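Local coordinates for protein hydroquinone dioxygenase large subunit (PDB 4ZXA) that probably catalyses, together with its small subunit, the iron-dependent ring cleavage of hydroquinone as a cupin-type 1,2-dioxygenase, at residues T140-A145 with L162-R167; L184-P189 with L223-V228; R192-V197 with S307-M312. All coordinates share one frame; numbering follows the deposited sequence.

Interaction 1: T140-A145 with L162-R167; sequences TFDPFA and LECIER
Asp142 and Arg167 meet at about a right angle, the carboxylate turned 36° from the plane of the guanidinium, and form a two-pronged salt bridge. The stronger prong runs from Arg167 NH1 to Asp142 OD1 at 3.1 Å and is nearly straight; it leaves within the guanidinium plane yet arrives above the carboxylate plane. The second, Arg167 NH2 to Asp142 OD2, is weak. OD1 is gripped twice, because the backbone N of Phe144 reaches it at 2.9 Å from the opposite face of the carboxylate. With CG anti to the backbone N (chi1 167°), the Asp142 carboxylate lies beside Cys164, whose SG sits 3.6 Å from Asp142 CG. The Phe144 and Arg167 side chains run past each other in opposite directions, their flat groups 81° apart; the ring atom Phe144 CD1 lies 3.8 Å from Cys164 O. Pro143 CG rests 3.9 Å from Ile165 CG2. Arg167 NE has a second acidic partner in Asp227, while helix 63-75 packs against Phe144. By accepting from Phe144 N, Asp142 OD1 closes an Asx turn, overlapping a type I beta turn from Asp142 to Ala145, and the salt bridge ties that turn to the chain just past helix 162-165.

Interaction 2: L184-P189 with L223-V228; sequences LRNDLP and LSRSDV
Extended from CG to NE, with CG beside the backbone N (chi1 -63°), the Arg225 side chain lies across the type I turn from Arg185 to Leu188 and brings its guanidinium among the turn's carbonyl oxygens. Arg225 NH1 comes within 2.7 Å of Leu188 O, and Asn186 O is 3.3 Å from the same NH1. The aliphatic part follows the backbone closely, Arg225 CD lying 3.3 Å from Arg185 O. Over one face of the guanidinium stands the Asn186 OD1. Arg185, equally extended, runs the other way: its CB is 4.1 Å from Arg225 CB, and its NH1 reaches 3.7 Å from Ser226 CB. The two arginines thus start close together and send their charged ends to different places, Arg185 to the carbonyl and ring of Tyr222, Arg225 NE to Gln199. Leu188 CD1 packs against the backbone, 3.8 Å from Arg225 O. That same Arg225 oxygen takes a bond from a water, 2.7 Å away, which also donates to Pro189 O and so ties the two backbones together. In the fold, the contact sets the loop 184-189 against the C-terminal end of helix 219-224 and the chain leaving it, with Leu223 turned to strand 241-249.

Interaction 3: R192-V197 with S307-M312; sequences RQFADV and STKRSM
Gln193 OE1 accepts the backbone N-H of Arg310 at 2.8 Å, the donor lying nearly along the C=O axis. The chain of Gln193 is extended beyond CG, which carries its amide out to the backbone of strand 310-318. The other amide atom, NE2, gives to a water 2.8 Å away that in turn donates to Thr308 O, so both ends of the amide are engaged. Lys309 bends at chi4 (-69°) to bring NZ within 3.1 Å of Gln193 O, a weak bond, and to 3.2 Å from Arg310 O; its main charge partner is Asp269, and Thr12 of the small subunit also binds it. Arg192 and Arg310 cross at about a right angle with their guanidinium planes 88° apart, NH1 to NH1 3.8 Å. Glu249 answers both charges, one carboxylate oxygen to each arginine, and Glu149 also pairs with Arg310, so the closeness is that of two cations sharing acids.

Phe194 follows Gln193 in the loop and makes the apolar part. The extended stem of Arg310 crosses the Phe194 side chain at about a right angle, its CD 3.5 Å from Phe194 CE2, on the side of the ring away from Met312. Met312 puts CE over the other face, 4.2 Å from the centroid, in a CH-pi contact; the sulfur stands farther above the same ring, a Met-aromatic pairing. Val197 CG2 approaches that methyl tip to tip. An alanine in place of Phe194 would leave the Met312 methyl without its ring and would probably free both that side chain and the Arg310 stem to shift.

The chemistry implies a joint of two kinds: directed amide and charge contacts fix the loop to the backbone at Arg310, and the Phe194 ring packs between the Arg310 stem and Met312, beside the interface with the small subunit.

Overall arrangement
The three contacts fasten loops lying between helix 122-136 and strand 203-206 to different parts of the chain, and their chemistry changes with place. Interaction 3 is the most buried and the most mixed, anchoring its loop to a strand of the cupin sheets and standing at both subunit interfaces. Interaction 2 sets an exposed turn against the end of helix 219-224 and relies on arginines, carbonyls and water. Interaction 1, partly buried and about 20 Å between centres from interaction 3, is led by one salt bridge, with modest apolar packing beside it. Interaction 2 joins its neighbours: Asp227 pairs with Arg167 of interaction 1, whereas Ser224 and Leu223 pack on Phe194 and Met312 of interaction 3.

Interaction 1: T140-A145 with L162-R167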
loop_
_atom_site.group_PDB
_atom_site.type_symbol
_atom_site.label_atom_id
_atom_site.label_comp_id
_atom_site.label_asym_id
_atom_site.label_seq_id
_atom_site.Cartn_x
_atom_site.Cartn_y
_atom_site.Cartn_z
ATOM N N THR E 140 -10.247 12.828 13.154
ATOM C CA THR E 140 -8.825 12.807 13.353
ATOM C C THR E 140 -8.097 12.599 12.006
ATOM O O THR E 140 -6.872 12.601 11.938
ATOM C CB THR E 140 -8.510 11.687 14.367
ATOM O OG1 THR E 140 -7.355 12.012 15.150
ATOM C CG2 THR E 140 -8.333 10.364 13.668
ATOM N N PHE E 141 -8.867 12.457 10.934
ATOM C CA PHE E 141 -8.326 12.085 9.627
ATOM C C PHE E 141 -8.897 12.927 8.479
ATOM O O PHE E 141 -10.107 12.995 8.278
ATOM C CB PHE E 141 -8.590 10.592 9.366
ATOM C CG PHE E 141 -8.037 10.080 8.059
ATOM C CD1 PHE E 141 -6.675 9.839 7.913
ATOM C CD2 PHE E 141 -8.882 9.801 6.989
ATOM C CE1 PHE E 141 -6.150 9.356 6.714
ATOM C CE2 PHE E 141 -8.367 9.318 5.791
ATOM C CZ PHE E 141 -6.991 9.097 5.654
ATOM N N ASP E 142 -8.006 13.547 7.714
ATOM C CA ASP E 142 -8.380 14.353 6.561
ATOM C C ASP E 142 -7.893 13.663 5.290
ATOM O O ASP E 142 -6.711 13.718 4.964
ATOM C CB ASP E 142 -7.770 15.749 6.698
ATOM C CG ASP E 142 -7.826 16.558 5.404
ATOM O OD1 ASP E 142 -8.593 16.224 4.475
ATOM O OD2 ASP E 142 -7.094 17.556 5.326
ATOM N N PRO E 143 -8.815 13.022 4.559
ATOM C CA PRO E 143 -8.568 12.236 3.338
ATOM C C PRO E 143 -7.949 13.049 2.189
ATOM O O PRO E 143 -7.487 12.458 1.210
ATOM C CB PRO E 143 -9.973 11.772 2.918
ATOM C CG PRO E 143 -10.848 12.044 4.063
ATOM C CD PRO E 143 -10.249 13.179 4.823
ATOM N N PHE E 144 -7.949 14.374 2.309
ATOM C CA PHE E 144 -7.430 15.242 1.258
ATOM C C PHE E 144 -5.980 15.690 1.496
ATOM O O PHE E 144 -5.407 16.428 0.697
ATOM C CB PHE E 144 -8.316 16.471 1.147
ATOM C CG PHE E 144 -9.083 16.554 -0.134
ATOM C CD1 PHE E 144 -10.414 16.935 -0.129
ATOM C CD2 PHE E 144 -8.466 16.286 -1.344
ATOM C CE1 PHE E 144 -11.116 17.026 -1.298
ATOM C CE2 PHE E 144 -9.168 16.387 -2.532
ATOM C CZ PHE E 144 -10.492 16.757 -2.503
ATOM N N ALA E 145 -5.391 15.238 2.593
ATOM C CA ALA E 145 -4.066 15.692 2.983
ATOM C C ALA E 145 -3.040 14.570 2.919
ATOM O O ALA E 145 -3.401 13.395 2.924
ATOM C CB ALA E 145 -4.112 16.272 4.380
ATOM N N LEU E 162 -16.502 16.864 8.623
ATOM C CA LEU E 162 -17.263 17.470 7.532
ATOM C C LEU E 162 -16.477 18.568 6.829
ATOM O O LEU E 162 -16.568 18.726 5.606
ATOM C CB LEU E 162 -18.565 18.063 8.062
ATOM C CG LEU E 162 -19.452 17.124 8.877
ATOM C CD1 LEU E 162 -20.740 17.814 9.337
ATOM C CD2 LEU E 162 -19.768 15.910 8.046
ATOM N N GLU E 163 -15.714 19.329 7.610
ATOM C CA GLU E 163 -14.969 20.448 7.061
ATOM C C GLU E 163 -13.924 19.991 6.051
ATOM O O GLU E 163 -13.580 20.735 5.132
ATOM C CB GLU E 163 -14.332 21.298 8.167
ATOM C CG GLU E 163 -15.351 21.974 9.106
ATOM C CD GLU E 163 -16.437 22.759 8.357
ATOM O OE1 GLU E 163 -17.585 22.251 8.256
ATOM O OE2 GLU E 163 -16.144 23.885 7.874
ATOM N N CYS E 164 -13.428 18.768 6.198
ATOM C CA CYS E 164 -12.412 18.283 5.270
ATOM C C CYS E 164 -12.996 17.576 4.068
ATOM O O CYS E 164 -12.425 17.635 2.984
ATOM C CB CYS E 164 -11.399 17.381 5.968
ATOM S SG CYS E 164 -10.431 18.278 7.168
ATOM N N ILE E 165 -14.132 16.911 4.248
ATOM C CA ILE E 165 -14.721 16.184 3.139
ATOM C C ILE E 165 -15.751 16.989 2.343
ATOM O O ILE E 165 -16.056 16.639 1.206
ATOM C CB ILE E 165 -15.310 14.839 3.582
ATOM C CG1 ILE E 165 -16.406 15.056 4.611
ATOM C CG2 ILE E 165 -14.206 13.942 4.151
ATOM C CD1 ILE E 165 -17.302 13.849 4.786
ATOM N N GLU E 166 -16.293 18.053 2.922
ATOM C CA GLU E 166 -17.222 18.909 2.173
ATOM C C GLU E 166 -16.616 20.278 1.928
ATOM O O GLU E 166 -17.115 21.291 2.420
ATOM C CB GLU E 166 -18.549 19.101 2.908
ATOM C CG GLU E 166 -19.253 17.846 3.371
ATOM C CD GLU E 166 -20.551 18.179 4.082
ATOM O OE1 GLU E 166 -20.748 17.743 5.233
ATOM O OE2 GLU E 166 -21.375 18.903 3.491
ATOM N N ARG E 167 -15.529 20.325 1.178
ATOM C CA ARG E 167 -14.943 21.610 0.868
ATOM C C ARG E 167 -15.776 22.294 -0.216
ATOM O O ARG E 167 -15.901 21.799 -1.327
ATOM C CB ARG E 167 -13.461 21.462 0.504
ATOM C CG ARG E 167 -12.517 21.540 1.738
ATOM C CD ARG E 167 -11.401 20.511 1.669
ATOM N NE ARG E 167 -10.284 20.814 2.564
ATOM C CZ ARG E 167 -9.585 19.889 3.227
ATOM N NH1 ARG E 167 -9.914 18.616 3.097
ATOM N NH2 ARG E 167 -8.574 20.224 4.027
#

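Interaction 2: L184-P189 with L223-V228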
loop_
_atom_site.group_PDB
_atom_site.type_symbol
_atom_site.label_atom_id
_atom_site.label_comp_id
_atom_site.label_asym_id
_atom_site.label_seq_id
_atom_site.Cartn_x
_atom_site.Cartn_y
_atom_site.Cartn_z
ATOM N N LEU E 184 -9.078 34.595 -4.318
ATOM C CA LEU E 184 -7.683 34.260 -4.037
ATOM C C LEU E 184 -7.623 33.633 -2.643
ATOM O O LEU E 184 -8.664 33.351 -2.044
ATOM C CB LEU E 184 -6.778 35.495 -4.161
ATOM C CG LEU E 184 -6.763 36.213 -5.534
ATOM C CD1 LEU E 184 -5.959 37.501 -5.494
ATOM C CD2 LEU E 184 -6.261 35.317 -6.671
ATOM N N ARG E 185 -6.424 33.415 -2.117
ATOM C CA ARG E 185 -6.297 32.657 -0.876
ATOM C C ARG E 185 -5.543 33.411 0.226
ATOM O O ARG E 185 -4.809 32.809 1.023
ATOM C CB ARG E 185 -5.638 31.299 -1.158
ATOM C CG ARG E 185 -6.382 30.453 -2.185
ATOM C CD ARG E 185 -5.799 29.039 -2.298
ATOM N NE ARG E 185 -6.652 28.159 -3.093
ATOM C CZ ARG E 185 -6.199 27.177 -3.866
ATOM N NH1 ARG E 185 -4.899 26.960 -3.966
ATOM N NH2 ARG E 185 -7.048 26.415 -4.546
ATOM N N ASN E 186 -5.724 34.726 0.280
ATOM C CA ASN E 186 -4.952 35.512 1.231
ATOM C C ASN E 186 -5.337 35.213 2.685
ATOM O O ASN E 186 -4.584 35.515 3.601
ATOM C CB ASN E 186 -5.028 37.010 0.911
ATOM C CG ASN E 186 -4.033 37.838 1.723
ATOM O OD1 ASN E 186 -2.809 37.714 1.567
ATOM N ND2 ASN E 186 -4.558 38.691 2.593
ATOM N N ASP E 187 -6.493 34.595 2.889
ATOM C CA ASP E 187 -6.917 34.192 4.228
ATOM C C ASP E 187 -6.513 32.758 4.581
ATOM O O ASP E 187 -7.062 32.189 5.517
ATOM C CB ASP E 187 -8.439 34.319 4.376
ATOM C CG ASP E 187 -9.208 33.397 3.413
ATOM O OD1 ASP E 187 -8.730 33.165 2.272
ATOM O OD2 ASP E 187 -10.297 32.904 3.794
ATOM N N LEU E 188 -5.581 32.167 3.837
ATOM C CA LEU E 188 -5.110 30.814 4.158
ATOM C C LEU E 188 -3.617 30.751 4.487
ATOM O O LEU E 188 -2.799 31.454 3.900
ATOM C CB LEU E 188 -5.429 29.820 3.042
ATOM C CG LEU E 188 -6.913 29.583 2.773
ATOM C CD1 LEU E 188 -7.103 28.646 1.587
ATOM C CD2 LEU E 188 -7.594 29.043 4.023
ATOM N N PRO E 189 -3.257 29.885 5.433
ATOM C CA PRO E 189 -1.846 29.790 5.796
ATOM C C PRO E 189 -1.043 29.114 4.689
ATOM O O PRO E 189 -1.540 28.212 3.992
ATOM C CB PRO E 189 -1.873 28.908 7.041
ATOM C CG PRO E 189 -3.047 27.995 6.797
ATOM C CD PRO E 189 -4.079 28.859 6.099
ATOM N N LEU E 223 -0.884 28.677 -5.088
ATOM C CA LEU E 223 -0.613 27.255 -4.887
ATOM C C LEU E 223 -0.007 26.997 -3.508
ATOM O O LEU E 223 -0.356 26.022 -2.847
ATOM C CB LEU E 223 0.288 26.682 -5.987
ATOM C CG LEU E 223 -0.327 26.721 -7.391
ATOM C CD1 LEU E 223 0.610 26.081 -8.404
ATOM C CD2 LEU E 223 -1.694 26.054 -7.418
ATOM N N SER E 224 0.881 27.882 -3.060
ATOM C CA SER E 224 1.572 27.660 -1.788
ATOM C C SER E 224 0.566 27.559 -0.653
ATOM O O SER E 224 0.872 27.033 0.421
ATOM C CB SER E 224 2.608 28.762 -1.500
ATOM O OG SER E 224 2.005 29.983 -1.080
ATOM N N ARG E 225 -0.630 28.082 -0.893
ATOM C CA ARG E 225 -1.645 28.121 0.142
ATOM C C ARG E 225 -2.724 27.062 -0.070
ATOM O O ARG E 225 -3.760 27.089 0.581
ATOM C CB ARG E 225 -2.228 29.531 0.266
ATOM C CG ARG E 225 -1.173 30.563 0.699
ATOM C CD ARG E 225 -1.676 32.009 0.641
ATOM N NE ARG E 225 -0.646 32.940 1.095
ATOM C CZ ARG E 225 -0.749 33.740 2.155
ATOM N NH1 ARG E 225 -1.852 33.762 2.892
ATOM N NH2 ARG E 225 0.259 34.540 2.471
ATOM N N SER E 226 -2.458 26.115 -0.964
ATOM C CA SER E 226 -3.368 24.995 -1.184
ATOM C C SER E 226 -3.418 24.060 0.017
ATOM O O SER E 226 -2.383 23.638 0.514
ATOM C CB SER E 226 -2.957 24.204 -2.425
ATOM O OG SER E 226 -3.726 23.014 -2.541
ATOM N N ASP E 227 -4.623 23.718 0.457
ATOM C CA ASP E 227 -4.816 22.909 1.666
ATOM C C ASP E 227 -5.168 21.459 1.356
ATOM O O ASP E 227 -5.536 20.703 2.261
ATOM C CB ASP E 227 -5.924 23.509 2.538
ATOM C CG ASP E 227 -7.250 23.626 1.793
ATOM O OD1 ASP E 227 -7.257 24.126 0.635
ATOM O OD2 ASP E 227 -8.288 23.212 2.357
ATOM N N VAL E 228 -5.065 21.074 0.085
ATOM C CA VAL E 228 -5.378 19.705 -0.343
ATOM C C VAL E 228 -4.322 19.216 -1.316
ATOM O O VAL E 228 -3.630 20.014 -1.941
ATOM C CB VAL E 228 -6.759 19.609 -1.040
ATOM C CG1 VAL E 228 -7.857 20.101 -0.119
ATOM C CG2 VAL E 228 -6.760 20.408 -2.343
HETATM O O HOH W 1 -4.067 26.664 3.225
#

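Interaction 3: R192-V197 with S307-M312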
loop_
_atom_site.group_PDB
_atom_site.type_symbol
_atom_site.label_atom_id
_atom_site.label_comp_id
_atom_site.label_asym_id
_atom_site.label_seq_id
_atom_site.Cartn_x
_atom_site.Cartn_y
_atom_site.Cartn_z
ATOM N N ARG E 192 3.429 24.192 5.054
ATOM C CA ARG E 192 4.781 24.108 5.612
ATOM C C ARG E 192 5.846 23.697 4.594
ATOM O O ARG E 192 7.030 23.973 4.799
ATOM C CB ARG E 192 4.839 23.153 6.804
ATOM C CG ARG E 192 4.947 21.685 6.399
ATOM C CD ARG E 192 3.577 21.008 6.259
ATOM N NE ARG E 192 3.718 19.565 6.062
ATOM C CZ ARG E 192 3.516 18.928 4.904
ATOM N NH1 ARG E 192 3.140 19.586 3.814
ATOM N NH2 ARG E 192 3.692 17.618 4.837
ATOM N N GLN E 193 5.448 23.032 3.515
ATOM C CA GLN E 193 6.434 22.630 2.509
ATOM C C GLN E 193 6.539 23.631 1.362
ATOM O O GLN E 193 7.194 23.372 0.362
ATOM C CB GLN E 193 6.187 21.205 1.994
ATOM C CG GLN E 193 6.511 20.126 3.031
ATOM C CD GLN E 193 6.681 18.721 2.438
ATOM O OE1 GLN E 193 6.530 18.503 1.235
ATOM N NE2 GLN E 193 7.001 17.771 3.289
ATOM N N PHE E 194 5.889 24.777 1.513
ATOM C CA PHE E 194 6.064 25.880 0.580
ATOM C C PHE E 194 6.480 27.139 1.341
ATOM O O PHE E 194 6.423 28.247 0.800
ATOM C CB PHE E 194 4.785 26.131 -0.238
ATOM C CG PHE E 194 4.485 25.050 -1.259
ATOM C CD1 PHE E 194 5.478 24.573 -2.096
ATOM C CD2 PHE E 194 3.213 24.509 -1.367
ATOM C CE1 PHE E 194 5.214 23.588 -3.030
ATOM C CE2 PHE E 194 2.938 23.510 -2.301
ATOM C CZ PHE E 194 3.940 23.045 -3.135
ATOM N N ALA E 195 6.922 26.972 2.589
ATOM C CA ALA E 195 7.217 28.127 3.447
ATOM C C ALA E 195 8.278 29.067 2.883
ATOM O O ALA E 195 8.419 30.183 3.361
ATOM C CB ALA E 195 7.584 27.692 4.876
ATOM N N ASP E 196 9.016 28.629 1.870
ATOM C CA ASP E 196 10.078 29.453 1.301
ATOM C C ASP E 196 9.642 30.170 0.036
ATOM O O ASP E 196 10.435 30.883 -0.571
ATOM C CB ASP E 196 11.316 28.604 0.982
ATOM C CG ASP E 196 11.035 27.534 -0.073
ATOM O OD1 ASP E 196 9.946 26.930 -0.007
ATOM O OD2 ASP E 196 11.890 27.300 -0.963
ATOM N N VAL E 197 8.397 29.968 -0.378
ATOM C CA VAL E 197 7.889 30.581 -1.611
ATOM C C VAL E 197 7.512 32.060 -1.438
ATOM O O VAL E 197 6.787 32.415 -0.520
ATOM C CB VAL E 197 6.678 29.784 -2.137
ATOM C CG1 VAL E 197 5.952 30.528 -3.265
ATOM C CG2 VAL E 197 7.132 28.419 -2.588
ATOM N N SER E 307 5.414 11.956 -5.396
ATOM C CA SER E 307 5.989 13.273 -5.197
ATOM C C SER E 307 6.448 13.387 -3.764
ATOM O O SER E 307 5.638 13.568 -2.857
ATOM C CB SER E 307 4.972 14.364 -5.546
ATOM O OG SER E 307 5.510 15.667 -5.340
ATOM N N THR E 308 7.748 13.249 -3.556
ATOM C CA THR E 308 8.277 13.217 -2.200
ATOM C C THR E 308 8.049 14.533 -1.475
ATOM O O THR E 308 7.598 14.533 -0.340
ATOM C CB THR E 308 9.770 12.871 -2.162
ATOM O OG1 THR E 308 9.976 11.561 -2.707
ATOM C CG2 THR E 308 10.243 12.884 -0.745
ATOM N N LYS E 309 8.364 15.648 -2.131
ATOM C CA LYS E 309 8.044 16.949 -1.572
ATOM C C LYS E 309 6.801 17.519 -2.243
ATOM O O LYS E 309 6.651 17.413 -3.455
ATOM C CB LYS E 309 9.205 17.943 -1.749
ATOM C CG LYS E 309 8.806 19.368 -1.381
ATOM C CD LYS E 309 9.965 20.347 -1.469
ATOM C CE LYS E 309 9.548 21.794 -1.144
ATOM N NZ LYS E 309 8.662 22.404 -2.182
ATOM N N ARG E 310 5.917 18.128 -1.458
ATOM C CA ARG E 310 4.804 18.880 -2.019
ATOM C C ARG E 310 5.311 19.742 -3.171
ATOM O O ARG E 310 6.142 20.634 -2.961
ATOM C CB ARG E 310 4.162 19.763 -0.951
ATOM C CG ARG E 310 2.650 19.956 -1.087
ATOM C CD ARG E 310 2.159 20.935 -0.029
ATOM N NE ARG E 310 0.713 21.101 0.041
ATOM C CZ ARG E 310 -0.102 20.247 0.655
ATOM N NH1 ARG E 310 0.382 19.146 1.230
ATOM N NH2 ARG E 310 -1.407 20.488 0.686
ATOM N N SER E 311 4.795 19.483 -4.377
ATOM C CA SER E 311 5.243 20.161 -5.587
ATOM C C SER E 311 4.098 20.791 -6.383
ATOM O O SER E 311 2.945 20.379 -6.276
ATOM C CB SER E 311 6.000 19.189 -6.489
ATOM O OG SER E 311 5.175 18.099 -6.854
ATOM N N MET E 312 4.437 21.776 -7.207
ATOM C CA MET E 312 3.428 22.481 -7.968
ATOM C C MET E 312 3.332 21.859 -9.340
ATOM O O MET E 312 4.305 21.865 -10.100
ATOM C CB MET E 312 3.785 23.954 -8.070
ATOM C CG MET E 312 4.010 24.607 -6.718
ATOM S SD MET E 312 4.203 26.386 -6.914
ATOM C CE MET E 312 4.207 26.915 -5.193
HETATM O O HOH W 2 8.086 15.290 2.566
#